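Side-chain contacts in lipopolysaccharide heptosyltransferase 2 (Escherichia coli, PDB 1PSW), which catalyses transfer of the second heptose, from ADP-L-glycero-beta-D-manno-heptose, onto the heptosyl-Kdo2-lipid A module during synthesis of the lipopolysaccharide core: residues H199-E204 with I330-V335; L205-I210 with T237-W242; V217-A222 with V256-A261. One frame throughout, in Å; residues are numbered along the deposited sequence.

Contact 1 of 3, residues H199-E204 with I330-V335; sequences HYHYAE and ITPQRV
The imidazole of His-201 lies between a pyrrolidine and a phenol: Pro-332 reaches one face and Tyr-200 the opposite one. On the Pro-332 side, CD stands 4.1 Å from the centroid of the His-201 ring and 23° off its normal, which meets the definition of a CH-pi contact. Pro-332 CG comes within 3.7 Å of His-201 ND1, and the two side chains cross at about a right angle. On the other face, Tyr-200 CE1 lies 3.6 Å over the His-201 plane, nearer its margin than its centre. The carbonyl oxygen of Ile-330 approaches obliquely, 3.4 Å from His-201 CD2. This is a van der Waals approach; the polar partner of His-201 NE2 is the carbonyl oxygen of Ile-328, just before 330-335.

Glu-204, one helical turn further on, uses its aliphatic part. With CG anti to the backbone N (chi1 175°) its chain is laid across the proline, CG 3.7 Å from Pro-332 CB; as His-201 is three residues back, the proline ring spans two turns of one helix.

Pro-332 opens its own helix in the first turn, preceded by Thr-331 as N-cap. Thr-331 OG1 accepts from Arg-334 N over 3.1 Å with an N-H...O angle of 153°, which caps the start of the helix. The contact therefore joins the first two turns of helix 199-211 to the first turn of helix 332-347, the last helix of the chain. Trp-197 adds to the junction by donating from NE1 to Ile-330 O, while Val-335 rests on Val-266 of strand 264-268.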
ATOM      1  N   HIS A 199       8.712  -7.544  18.079  1.00 15.72           N
ATOM      2  CA  HIS A 199       7.498  -7.310  18.842  1.00 17.20           C
ATOM      3  C   HIS A 199       7.803  -6.613  20.170  1.00 18.31           C
ATOM      4  O   HIS A 199       7.034  -5.759  20.621  1.00 17.93           O
ATOM      5  CB  HIS A 199       6.761  -8.632  19.122  1.00 17.93           C
ATOM      6  CG  HIS A 199       7.561  -9.634  19.900  1.00 19.09           C
ATOM      7  ND1 HIS A 199       8.499 -10.459  19.315  1.00 20.22           N
ATOM      8  CD2 HIS A 199       7.571  -9.936  21.222  1.00 18.94           C
ATOM      9  CE1 HIS A 199       9.051 -11.224  20.239  1.00 20.50           C
ATOM     10  NE2 HIS A 199       8.505 -10.927  21.406  1.00 20.59           N
ATOM     11  N   TYR A 200       8.913  -6.966  20.813  1.00 18.79           N
ATOM     12  CA  TYR A 200       9.239  -6.334  22.088  1.00 18.62           C
ATOM     13  C   TYR A 200       9.701  -4.895  21.927  1.00 18.41           C
ATOM     14  O   TYR A 200       9.568  -4.092  22.851  1.00 18.06           O
ATOM     15  CB  TYR A 200      10.282  -7.155  22.850  1.00 17.88           C
ATOM     16  CG  TYR A 200      11.441  -7.639  22.016  1.00 16.93           C
ATOM     17  CD1 TYR A 200      12.577  -6.855  21.839  1.00 17.82           C
ATOM     18  CD2 TYR A 200      11.408  -8.898  21.425  1.00 18.26           C
ATOM     19  CE1 TYR A 200      13.658  -7.316  21.098  1.00 16.17           C
ATOM     20  CE2 TYR A 200      12.469  -9.369  20.686  1.00 18.97           C
ATOM     21  CZ  TYR A 200      13.592  -8.576  20.526  1.00 18.80           C
ATOM     22  OH  TYR A 200      14.641  -9.063  19.797  1.00 19.34           O
ATOM     23  N   HIS A 201      10.260  -4.557  20.768  1.00 17.82           N
ATOM     24  CA  HIS A 201      10.660  -3.172  20.550  1.00 17.85           C
ATOM     25  C   HIS A 201       9.386  -2.342  20.379  1.00 17.81           C
ATOM     26  O   HIS A 201       9.293  -1.233  20.908  1.00 18.21           O
ATOM     27  CB  HIS A 201      11.560  -3.027  19.321  1.00 18.53           C
ATOM     28  CG  HIS A 201      12.998  -3.373  19.584  1.00 20.57           C
ATOM     29  ND1 HIS A 201      13.504  -3.524  20.854  1.00 21.90           N
ATOM     30  CD2 HIS A 201      14.028  -3.597  18.734  1.00 19.89           C
ATOM     31  CE1 HIS A 201      14.792  -3.831  20.779  1.00 22.28           C
ATOM     32  NE2 HIS A 201      15.131  -3.882  19.509  1.00 21.64           N
ATOM     33  N   TYR A 202       8.399  -2.869  19.655  1.00 17.14           N
ATOM     34  CA  TYR A 202       7.145  -2.136  19.490  1.00 17.79           C
ATOM     35  C   TYR A 202       6.487  -1.942  20.858  1.00 19.24           C
ATOM     36  O   TYR A 202       5.896  -0.896  21.122  1.00 19.57           O
ATOM     37  CB  TYR A 202       6.174  -2.879  18.548  1.00 17.58           C
ATOM     38  CG  TYR A 202       6.354  -2.548  17.072  1.00 16.98           C
ATOM     39  CD1 TYR A 202       6.046  -1.269  16.578  1.00 17.65           C
ATOM     40  CD2 TYR A 202       6.844  -3.501  16.172  1.00 16.59           C
ATOM     41  CE1 TYR A 202       6.223  -0.948  15.220  1.00 14.20           C
ATOM     42  CE2 TYR A 202       7.027  -3.189  14.816  1.00 13.25           C
ATOM     43  CZ  TYR A 202       6.717  -1.920  14.350  1.00 14.54           C
ATOM     44  OH  TYR A 202       6.907  -1.607  13.019  1.00 15.19           O
ATOM     45  N   ALA A 203       6.599  -2.941  21.734  1.00 19.32           N
ATOM     46  CA  ALA A 203       6.003  -2.844  23.065  1.00 20.34           C
ATOM     47  C   ALA A 203       6.661  -1.742  23.890  1.00 20.83           C
ATOM     48  O   ALA A 203       5.980  -0.948  24.533  1.00 20.08           O
ATOM     49  CB  ALA A 203       6.112  -4.182  23.789  1.00 19.64           C
ATOM     50  N   GLU A 204       7.990  -1.708  23.872  1.00 21.18           N
ATOM     51  CA  GLU A 204       8.742  -0.697  24.605  1.00 21.99           C
ATOM     52  C   GLU A 204       8.377   0.695  24.080  1.00 22.06           C
ATOM     53  O   GLU A 204       8.195   1.638  24.853  1.00 21.63           O
ATOM     54  CB  GLU A 204      10.246  -0.949  24.442  1.00 24.47           C
ATOM     55  CG  GLU A 204      11.162   0.105  25.057  1.00 29.32           C
ATOM     56  CD  GLU A 204      10.873   0.354  26.526  1.00 35.21           C
ATOM     57  OE1 GLU A 204      10.787  -0.628  27.296  1.00 37.15           O
ATOM     58  OE2 GLU A 204      10.742   1.536  26.915  1.00 37.02           O
ATOM     59  N   ILE A 330      17.932  -1.545  15.989  1.00 20.40           N
ATOM     60  CA  ILE A 330      17.274  -0.243  15.986  1.00 19.64           C
ATOM     61  C   ILE A 330      16.512  -0.144  17.307  1.00 20.56           C
ATOM     62  O   ILE A 330      15.517  -0.836  17.509  1.00 21.66           O
ATOM     63  CB  ILE A 330      16.291  -0.100  14.802  1.00 20.39           C
ATOM     64  CG1 ILE A 330      17.073  -0.038  13.487  1.00 19.92           C
ATOM     65  CG2 ILE A 330      15.441   1.164  14.974  1.00 19.42           C
ATOM     66  CD1 ILE A 330      16.208   0.151  12.250  1.00 22.47           C
ATOM     67  N   THR A 331      16.989   0.713  18.203  1.00 20.05           N
ATOM     68  CA  THR A 331      16.381   0.863  19.522  1.00 21.26           C
ATOM     69  C   THR A 331      15.104   1.687  19.543  1.00 20.51           C
ATOM     70  O   THR A 331      14.915   2.581  18.727  1.00 21.71           O
ATOM     71  CB  THR A 331      17.363   1.509  20.522  1.00 20.95           C
ATOM     72  OG1 THR A 331      17.511   2.899  20.211  1.00 22.07           O
ATOM     73  CG2 THR A 331      18.727   0.831  20.443  1.00 22.22           C
ATOM     74  N   PRO A 332      14.197   1.384  20.482  1.00 21.40           N
ATOM     75  CA  PRO A 332      12.937   2.118  20.605  1.00 22.47           C
ATOM     76  C   PRO A 332      13.219   3.600  20.853  1.00 23.39           C
ATOM     77  O   PRO A 332      12.440   4.462  20.451  1.00 23.12           O
ATOM     78  CB  PRO A 332      12.274   1.455  21.806  1.00 22.03           C
ATOM     79  CG  PRO A 332      12.728   0.035  21.672  1.00 21.18           C
ATOM     80  CD  PRO A 332      14.194   0.204  21.366  1.00 21.73           C
ATOM     81  N   GLN A 333      14.337   3.893  21.516  1.00 23.24           N
ATOM     82  CA  GLN A 333      14.703   5.279  21.803  1.00 25.74           C
ATOM     83  C   GLN A 333      15.041   6.036  20.520  1.00 24.57           C
ATOM     84  O   GLN A 333      14.676   7.197  20.371  1.00 25.23           O
ATOM     85  CB  GLN A 333      15.887   5.339  22.771  1.00 28.18           C
ATOM     86  CG  GLN A 333      16.214   6.751  23.243  1.00 35.54           C
ATOM     87  CD  GLN A 333      15.014   7.452  23.871  1.00 38.64           C
ATOM     88  OE1 GLN A 333      14.415   6.959  24.831  1.00 40.89           O
ATOM     89  NE2 GLN A 333      14.661   8.611  23.328  1.00 39.83           N
ATOM     90  N   ARG A 334      15.734   5.383  19.593  1.00 23.63           N
ATOM     91  CA  ARG A 334      16.081   6.030  18.329  1.00 26.27           C
ATOM     92  C   ARG A 334      14.794   6.373  17.576  1.00 25.00           C
ATOM     93  O   ARG A 334      14.629   7.488  17.075  1.00 25.65           O
ATOM     94  CB  ARG A 334      16.956   5.108  17.470  1.00 28.82           C
ATOM     95  CG  ARG A 334      17.291   5.657  16.090  1.00 32.23           C
ATOM     96  CD  ARG A 334      17.988   4.600  15.239  1.00 37.21           C
ATOM     97  NE  ARG A 334      19.328   4.268  15.730  1.00 42.66           N
ATOM     98  CZ  ARG A 334      20.444   4.877  15.338  1.00 43.05           C
ATOM     99  NH1 ARG A 334      20.388   5.856  14.444  1.00 44.01           N
ATOM    100  NH2 ARG A 334      21.615   4.507  15.838  1.00 43.70           N
ATOM    101  N   VAL A 335      13.881   5.408  17.513  1.00 23.73           N
ATOM    102  CA  VAL A 335      12.603   5.582  16.831  1.00 21.30           C
ATOM    103  C   VAL A 335      11.747   6.647  17.515  1.00 21.68           C
ATOM    104  O   VAL A 335      11.133   7.493  16.857  1.00 19.37           O
ATOM    105  CB  VAL A 335      11.821   4.240  16.774  1.00 21.24           C
ATOM    106  CG1 VAL A 335      10.461   4.437  16.101  1.00 20.27           C
ATOM    107  CG2 VAL A 335      12.634   3.207  15.999  1.00 16.89           C
TER

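Contact 2 of 3, residues L205-I210 with T237-W242; sequences LAKQLI and TEQQAW
Gln-239 is the first residue of 237-242 to meet helix 199-211, and it does so with three different parts. Its backbone oxygen lies 3.4 Å from Ile-210 CD1, and its CB is 4.0 Å from that same methyl. Its amide reaches further, placing NE2 3.4 Å from Lys-207 CG. CG of Gln-239 is anti to the carbonyl carbon (chi1 -56°) and the chain runs extended beyond it, which carries the amide across to the lysine's methylenes. The lysine chain is extended too, and its CE is 4.0 Å from Gln-239 OE1; the amide thus meets hydrocarbon along much of its partner's length, and the ammonium group continues past it, away from 237-242.

The direct contact contains no hydrogen bond, but water 1 supplies a bridge. It accepts from Gln-239 NE2 at 2.7 Å and donates to Lys-207 O at 2.8 Å. The one water thus takes an N-H of the amide and gives a proton to a helix carbonyl.

Trp-242 closes the contact. Ile-210 CG2 approaches its indole obliquely, 4.0 Å from Trp-242 CD1, while Ile-210 CD1 lies 3.9 Å from Trp-242 O. Ile-210 is therefore the apolar centre: CG2 meets the indole, while CG1 and CD1 lie against Trp-242 CB and the backbone oxygens of Gln-239 and Trp-242.

The segment holding Gln-239 and Trp-242 comprises the short helix 237-240 and the lead into strand 243-245, an outermost strand of its parallel sheet. Trp-242 pairs through its backbone with Val-216 and receives a cation-pi contact from Arg-180. Helix 199-211, in the same Rossmann-like half of this GT-B-clan protein, packs through Leu-205, Ala-206 and Leu-209 against Phe-185 of strand 182-186.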
ATOM      1  N   LEU A 205       8.263   0.822  22.761  1.00 19.72           N
ATOM      2  CA  LEU A 205       7.905   2.106  22.160  1.00 19.60           C
ATOM      3  C   LEU A 205       6.503   2.525  22.591  1.00 18.79           C
ATOM      4  O   LEU A 205       6.238   3.707  22.815  1.00 18.56           O
ATOM      5  CB  LEU A 205       7.969   2.032  20.625  1.00 19.09           C
ATOM      6  CG  LEU A 205       7.629   3.344  19.888  1.00 18.95           C
ATOM      7  CD1 LEU A 205       8.549   4.460  20.365  1.00 18.47           C
ATOM      8  CD2 LEU A 205       7.765   3.162  18.385  1.00 19.89           C
ATOM      9  N   ALA A 206       5.600   1.556  22.694  1.00 18.38           N
ATOM     10  CA  ALA A 206       4.233   1.856  23.105  1.00 19.56           C
ATOM     11  C   ALA A 206       4.218   2.380  24.546  1.00 19.81           C
ATOM     12  O   ALA A 206       3.502   3.336  24.863  1.00 20.76           O
ATOM     13  CB  ALA A 206       3.357   0.607  22.982  1.00 17.18           C
ATOM     14  N   LYS A 207       5.009   1.760  25.419  1.00 21.23           N
ATOM     15  CA  LYS A 207       5.071   2.193  26.816  1.00 22.16           C
ATOM     16  C   LYS A 207       5.530   3.641  26.887  1.00 22.94           C
ATOM     17  O   LYS A 207       4.992   4.445  27.652  1.00 21.74           O
ATOM     18  CB  LYS A 207       6.052   1.329  27.615  1.00 24.07           C
ATOM     19  CG  LYS A 207       5.660  -0.120  27.708  1.00 26.73           C
ATOM     20  CD  LYS A 207       6.693  -0.913  28.488  1.00 29.26           C
ATOM     21  CE  LYS A 207       6.314  -2.378  28.520  1.00 31.92           C
ATOM     22  NZ  LYS A 207       7.364  -3.234  29.129  1.00 33.10           N
ATOM     23  N   GLN A 208       6.540   3.965  26.090  1.00 22.86           N
ATOM     24  CA  GLN A 208       7.087   5.316  26.054  1.00 24.36           C
ATOM     25  C   GLN A 208       6.063   6.329  25.539  1.00 23.16           C
ATOM     26  O   GLN A 208       5.964   7.441  26.060  1.00 22.65           O
ATOM     27  CB  GLN A 208       8.318   5.352  25.150  1.00 26.79           C
ATOM     28  CG  GLN A 208       9.464   4.469  25.589  1.00 33.84           C
ATOM     29  CD  GLN A 208      10.238   5.047  26.751  1.00 38.55           C
ATOM     30  OE1 GLN A 208       9.800   4.989  27.903  1.00 40.38           O
ATOM     31  NE2 GLN A 208      11.390   5.637  26.452  1.00 41.90           N
ATOM     32  N   LEU A 209       5.323   5.945  24.501  1.00 20.50           N
ATOM     33  CA  LEU A 209       4.320   6.829  23.907  1.00 20.74           C
ATOM     34  C   LEU A 209       3.121   7.045  24.826  1.00 21.38           C
ATOM     35  O   LEU A 209       2.612   8.160  24.954  1.00 19.61           O
ATOM     36  CB  LEU A 209       3.856   6.278  22.551  1.00 20.86           C
ATOM     37  CG  LEU A 209       4.870   6.405  21.407  1.00 21.51           C
ATOM     38  CD1 LEU A 209       4.390   5.648  20.165  1.00 19.23           C
ATOM     39  CD2 LEU A 209       5.077   7.875  21.093  1.00 22.08           C
ATOM     40  N   ILE A 210       2.665   5.973  25.461  1.00 21.85           N
ATOM     41  CA  ILE A 210       1.540   6.063  26.377  1.00 23.75           C
ATOM     42  C   ILE A 210       1.939   6.961  27.543  1.00 27.04           C
ATOM     43  O   ILE A 210       1.122   7.707  28.089  1.00 26.98           O
ATOM     44  CB  ILE A 210       1.156   4.668  26.887  1.00 23.71           C
ATOM     45  CG1 ILE A 210       0.561   3.865  25.724  1.00 21.01           C
ATOM     46  CG2 ILE A 210       0.185   4.776  28.057  1.00 24.19           C
ATOM     47  CD1 ILE A 210       0.351   2.405  26.018  1.00 22.02           C
ATOM     48  N   THR A 237      -1.489  -3.474  32.965  1.00 36.00           N
ATOM     49  CA  THR A 237      -2.918  -3.183  32.849  1.00 37.32           C
ATOM     50  C   THR A 237      -3.214  -1.739  32.461  1.00 37.34           C
ATOM     51  O   THR A 237      -4.011  -1.479  31.559  1.00 38.03           O
ATOM     52  CB  THR A 237      -3.654  -3.492  34.173  1.00 38.78           C
ATOM     53  OG1 THR A 237      -3.526  -4.885  34.474  1.00 40.86           O
ATOM     54  CG2 THR A 237      -5.136  -3.136  34.066  1.00 38.92           C
ATOM     55  N   GLU A 238      -2.567  -0.802  33.141  1.00 36.47           N
ATOM     56  CA  GLU A 238      -2.774   0.612  32.861  1.00 37.45           C
ATOM     57  C   GLU A 238      -2.420   0.964  31.413  1.00 35.33           C
ATOM     58  O   GLU A 238      -3.137   1.718  30.760  1.00 34.68           O
ATOM     59  CB  GLU A 238      -1.941   1.467  33.825  1.00 39.81           C
ATOM     60  CG  GLU A 238      -2.285   1.290  35.308  1.00 44.55           C
ATOM     61  CD  GLU A 238      -2.000  -0.114  35.825  1.00 47.43           C
ATOM     62  OE1 GLU A 238      -0.849  -0.584  35.685  1.00 47.67           O
ATOM     63  OE2 GLU A 238      -2.923  -0.745  36.384  1.00 49.63           O
ATOM     64  N   GLN A 239      -1.322   0.407  30.915  1.00 33.16           N
ATOM     65  CA  GLN A 239      -0.879   0.680  29.551  1.00 31.89           C
ATOM     66  C   GLN A 239      -1.767  -0.011  28.523  1.00 30.08           C
ATOM     67  O   GLN A 239      -2.069   0.557  27.477  1.00 27.99           O
ATOM     68  CB  GLN A 239       0.579   0.237  29.372  1.00 30.62           C
ATOM     69  CG  GLN A 239       1.535   0.886  30.372  1.00 32.16           C
ATOM     70  CD  GLN A 239       2.909   0.235  30.386  1.00 30.20           C
ATOM     71  OE1 GLN A 239       3.028  -0.994  30.372  1.00 30.88           O
ATOM     72  NE2 GLN A 239       3.950   1.053  30.446  1.00 29.29           N
ATOM     73  N   GLN A 240      -2.191  -1.235  28.820  1.00 30.62           N
ATOM     74  CA  GLN A 240      -3.046  -1.976  27.895  1.00 31.97           C
ATOM     75  C   GLN A 240      -4.357  -1.248  27.614  1.00 31.16           C
ATOM     76  O   GLN A 240      -4.994  -1.471  26.582  1.00 31.44           O
ATOM     77  CB  GLN A 240      -3.345  -3.370  28.444  1.00 32.22           C
ATOM     78  CG  GLN A 240      -2.147  -4.303  28.430  1.00 34.49           C
ATOM     79  CD  GLN A 240      -2.510  -5.722  28.819  1.00 36.61           C
ATOM     80  OE1 GLN A 240      -1.671  -6.621  28.806  1.00 39.41           O
ATOM     81  NE2 GLN A 240      -3.772  -5.929  29.173  1.00 39.98           N
ATOM     82  N   ALA A 241      -4.759  -0.382  28.536  1.00 30.48           N
ATOM     83  CA  ALA A 241      -5.992   0.382  28.380  1.00 31.29           C
ATOM     84  C   ALA A 241      -5.833   1.434  27.289  1.00 30.91           C
ATOM     85  O   ALA A 241      -6.816   2.002  26.807  1.00 31.14           O
ATOM     86  CB  ALA A 241      -6.357   1.056  29.697  1.00 30.91           C
ATOM     87  N   TRP A 242      -4.586   1.688  26.907  1.00 28.74           N
ATOM     88  CA  TRP A 242      -4.279   2.675  25.880  1.00 26.35           C
ATOM     89  C   TRP A 242      -3.608   2.070  24.650  1.00 25.09           C
ATOM     90  O   TRP A 242      -2.923   2.767  23.900  1.00 23.69           O
ATOM     91  CB  TRP A 242      -3.391   3.775  26.461  1.00 26.58           C
ATOM     92  CG  TRP A 242      -4.090   4.635  27.469  1.00 28.95           C
ATOM     93  CD1 TRP A 242      -3.752   4.807  28.785  1.00 28.60           C
ATOM     94  CD2 TRP A 242      -5.216   5.487  27.230  1.00 29.04           C
ATOM     95  NE1 TRP A 242      -4.595   5.719  29.376  1.00 30.81           N
ATOM     96  CE2 TRP A 242      -5.503   6.153  28.444  1.00 29.43           C
ATOM     97  CE3 TRP A 242      -6.009   5.758  26.105  1.00 28.37           C
ATOM     98  CZ2 TRP A 242      -6.549   7.069  28.567  1.00 29.55           C
ATOM     99  CZ3 TRP A 242      -7.052   6.674  26.227  1.00 29.40           C
ATOM    100  CH2 TRP A 242      -7.309   7.318  27.451  1.00 29.51           C
TER
HETATM  101  O   HOH W   1       3.698   3.686  30.047  1.00 33.53           O

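Contact 3 of 3, residues V217-A222 with V256-A261; sequences VLFGSA and VILIAA
Backbone separation is wide, the nearest CA atoms being those of Phe-219 and Ile-259 at 8.4 Å, so it is mainly side chains that span the gap between the end of strand 215-218 and helix 252-260. In Phe-219, CG is anti to the carbonyl carbon (chi1 -62°) and CB points toward the helix, bringing the far end of the ring against Leu-258 and one face against Ile-259.

Ile-259 covers that face. Its CG1 is 4.0 Å from the centroid of the Phe-219 ring and 18° off the ring normal, a CH-pi contact; the nearest ring atom is Phe-219 CE2 at 3.8 Å. The opposite face carries Val-217 CG1, 3.7 Å over the plane and again off-centre, from two residues earlier in the chain. Leu-258 comes in obliquely at the far end of the ring: its CB is 3.5 Å from Phe-219 CE1 and 3.6 Å from Phe-219 CZ.

The ring also touches Leu-272 of helix 271-278, and Ile-259 rests on Val-275 and Ala-276 of that helix. An alanine at Phe-219 would remove the ring and is likely to open a gap between Val-217 and Ile-259, leaving Leu-258 without its aromatic neighbour. Helices packed on a parallel sheet of strand order 3-2-1-4-5-6 are Rossmann-like, as expected of a GT-B domain.

All three touching residues are buried and no hydrogen bond crosses between the segments. Dispersion and CH-pi contacts join the region of inner strand 215-218 to helix 252-260, with orientation set by the ring's two covered faces rather than by polar bonds.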
ATOM      1  N   VAL A 217      -2.491   2.175  18.510  1.00 17.29           N
ATOM      2  CA  VAL A 217      -3.395   1.316  17.769  1.00 17.58           C
ATOM      3  C   VAL A 217      -2.540   0.476  16.834  1.00 16.55           C
ATOM      4  O   VAL A 217      -1.694   1.004  16.115  1.00 16.56           O
ATOM      5  CB  VAL A 217      -4.405   2.141  16.931  1.00 18.96           C
ATOM      6  CG1 VAL A 217      -5.362   1.209  16.196  1.00 18.52           C
ATOM      7  CG2 VAL A 217      -5.175   3.099  17.829  1.00 22.45           C
ATOM      8  N   LEU A 218      -2.771  -0.833  16.844  1.00 16.47           N
ATOM      9  CA  LEU A 218      -2.011  -1.772  16.016  1.00 17.40           C
ATOM     10  C   LEU A 218      -2.851  -2.167  14.812  1.00 17.48           C
ATOM     11  O   LEU A 218      -3.982  -2.621  14.973  1.00 18.93           O
ATOM     12  CB  LEU A 218      -1.671  -3.028  16.833  1.00 17.37           C
ATOM     13  CG  LEU A 218      -1.152  -2.761  18.252  1.00 19.87           C
ATOM     14  CD1 LEU A 218      -1.034  -4.060  19.049  1.00 19.73           C
ATOM     15  CD2 LEU A 218       0.205  -2.056  18.170  1.00 17.53           C
ATOM     16  N   PHE A 219      -2.297  -1.990  13.612  1.00 17.25           N
ATOM     17  CA  PHE A 219      -2.994  -2.332  12.374  1.00 17.01           C
ATOM     18  C   PHE A 219      -2.328  -3.527  11.714  1.00 17.89           C
ATOM     19  O   PHE A 219      -1.117  -3.719  11.843  1.00 16.51           O
ATOM     20  CB  PHE A 219      -2.966  -1.168  11.375  1.00 16.67           C
ATOM     21  CG  PHE A 219      -3.645   0.077  11.860  1.00 18.60           C
ATOM     22  CD1 PHE A 219      -5.029   0.135  11.959  1.00 18.17           C
ATOM     23  CD2 PHE A 219      -2.896   1.205  12.197  1.00 18.42           C
ATOM     24  CE1 PHE A 219      -5.662   1.299  12.385  1.00 17.68           C
ATOM     25  CE2 PHE A 219      -3.517   2.375  12.624  1.00 18.65           C
ATOM     26  CZ  PHE A 219      -4.901   2.421  12.718  1.00 18.04           C
ATOM     27  N   GLY A 220      -3.113  -4.322  10.994  1.00 17.47           N
ATOM     28  CA  GLY A 220      -2.562  -5.484  10.316  1.00 19.06           C
ATOM     29  C   GLY A 220      -3.648  -6.421   9.830  1.00 20.23           C
ATOM     30  O   GLY A 220      -4.835  -6.138   9.984  1.00 21.56           O
ATOM     31  N   SER A 221      -3.248  -7.539   9.236  1.00 22.60           N
ATOM     32  CA  SER A 221      -4.204  -8.521   8.736  1.00 22.72           C
ATOM     33  C   SER A 221      -4.512  -9.531   9.832  1.00 22.61           C
ATOM     34  O   SER A 221      -3.950  -9.462  10.926  1.00 21.26           O
ATOM     35  CB  SER A 221      -3.626  -9.251   7.525  1.00 24.02           C
ATOM     36  OG  SER A 221      -2.454  -9.951   7.892  1.00 25.68           O
ATOM     37  N   ALA A 222      -5.403 -10.471   9.535  1.00 23.36           N
ATOM     38  CA  ALA A 222      -5.771 -11.504  10.497  1.00 25.41           C
ATOM     39  C   ALA A 222      -4.520 -12.238  10.968  1.00 25.24           C
ATOM     40  O   ALA A 222      -4.424 -12.657  12.125  1.00 27.12           O
ATOM     41  CB  ALA A 222      -6.751 -12.494   9.857  1.00 26.07           C
ATOM     42  N   VAL A 256      -7.730   2.492   6.222  1.00 14.11           N
ATOM     43  CA  VAL A 256      -7.320   3.753   5.605  1.00 15.28           C
ATOM     44  C   VAL A 256      -7.795   4.932   6.450  1.00 16.18           C
ATOM     45  O   VAL A 256      -7.040   5.857   6.732  1.00 15.15           O
ATOM     46  CB  VAL A 256      -7.920   3.906   4.199  1.00 16.25           C
ATOM     47  CG1 VAL A 256      -7.763   5.337   3.729  1.00 13.87           C
ATOM     48  CG2 VAL A 256      -7.214   2.945   3.228  1.00 15.14           C
ATOM     49  N   ILE A 257      -9.063   4.890   6.845  1.00 15.23           N
ATOM     50  CA  ILE A 257      -9.660   5.945   7.654  1.00 14.27           C
ATOM     51  C   ILE A 257      -8.950   6.092   9.006  1.00 13.38           C
ATOM     52  O   ILE A 257      -8.557   7.186   9.384  1.00 14.68           O
ATOM     53  CB  ILE A 257     -11.174   5.666   7.887  1.00 14.36           C
ATOM     54  CG1 ILE A 257     -11.929   5.741   6.550  1.00 15.72           C
ATOM     55  CG2 ILE A 257     -11.738   6.673   8.886  1.00 14.26           C
ATOM     56  CD1 ILE A 257     -13.317   5.114   6.575  1.00 16.70           C
ATOM     57  N   LEU A 258      -8.763   4.979   9.708  1.00 13.78           N
ATOM     58  CA  LEU A 258      -8.103   5.015  11.022  1.00 15.33           C
ATOM     59  C   LEU A 258      -6.648   5.490  10.962  1.00 14.68           C
ATOM     60  O   LEU A 258      -6.184   6.209  11.847  1.00 15.51           O
ATOM     61  CB  LEU A 258      -8.184   3.641  11.694  1.00 14.89           C
ATOM     62  CG  LEU A 258      -9.604   3.241  12.122  1.00 18.27           C
ATOM     63  CD1 LEU A 258      -9.634   1.801  12.620  1.00 20.90           C
ATOM     64  CD2 LEU A 258     -10.105   4.190  13.209  1.00 17.86           C
ATOM     65  N   ILE A 259      -5.929   5.058   9.935  1.00 15.16           N
ATOM     66  CA  ILE A 259      -4.556   5.492   9.759  1.00 16.02           C
ATOM     67  C   ILE A 259      -4.554   7.017   9.567  1.00 16.68           C
ATOM     68  O   ILE A 259      -3.725   7.729  10.140  1.00 16.81           O
ATOM     69  CB  ILE A 259      -3.908   4.773   8.540  1.00 16.83           C
ATOM     70  CG1 ILE A 259      -3.607   3.321   8.927  1.00 17.32           C
ATOM     71  CG2 ILE A 259      -2.615   5.497   8.103  1.00 16.16           C
ATOM     72  CD1 ILE A 259      -3.158   2.436   7.777  1.00 18.97           C
ATOM     73  N   ALA A 260      -5.503   7.519   8.787  1.00 15.46           N
ATOM     74  CA  ALA A 260      -5.605   8.953   8.545  1.00 16.89           C
ATOM     75  C   ALA A 260      -5.846   9.704   9.860  1.00 17.09           C
ATOM     76  O   ALA A 260      -5.412  10.840  10.015  1.00 18.48           O
ATOM     77  CB  ALA A 260      -6.754   9.229   7.567  1.00 14.40           C
ATOM     78  N   ALA A 261      -6.534   9.065  10.807  1.00 17.55           N
ATOM     79  CA  ALA A 261      -6.839   9.693  12.093  1.00 18.53           C
ATOM     80  C   ALA A 261      -5.666   9.704  13.077  1.00 17.79           C
ATOM     81  O   ALA A 261      -5.735  10.349  14.117  1.00 21.47           O
ATOM     82  CB  ALA A 261      -8.046   9.011  12.727  1.00 17.47           C
TER

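All three contacts lie in the half of this GT-B-clan enzyme built on the parallel sheet of strands 182-186 to 302-306. Contacts 1 and 2 share helix 199-211, their centres about 13 Å apart, and touch directly: Val-335 CG1 is 3.8 Å from Leu-205 CD2. Contact 3 stands apart, its centre about 17 Å from that of contact 2 and about 19 Å from that of contact 1, with nearest atoms about 5 and 6 Å away. Strand 215-218 follows helix 199-211, and the segments of contacts 2 and 3 alternate along the chain. In GT-B enzymes the C-terminal domain generally holds the donor nucleotide at the interdomain cleft, consistent with this half binding ADP-heptose.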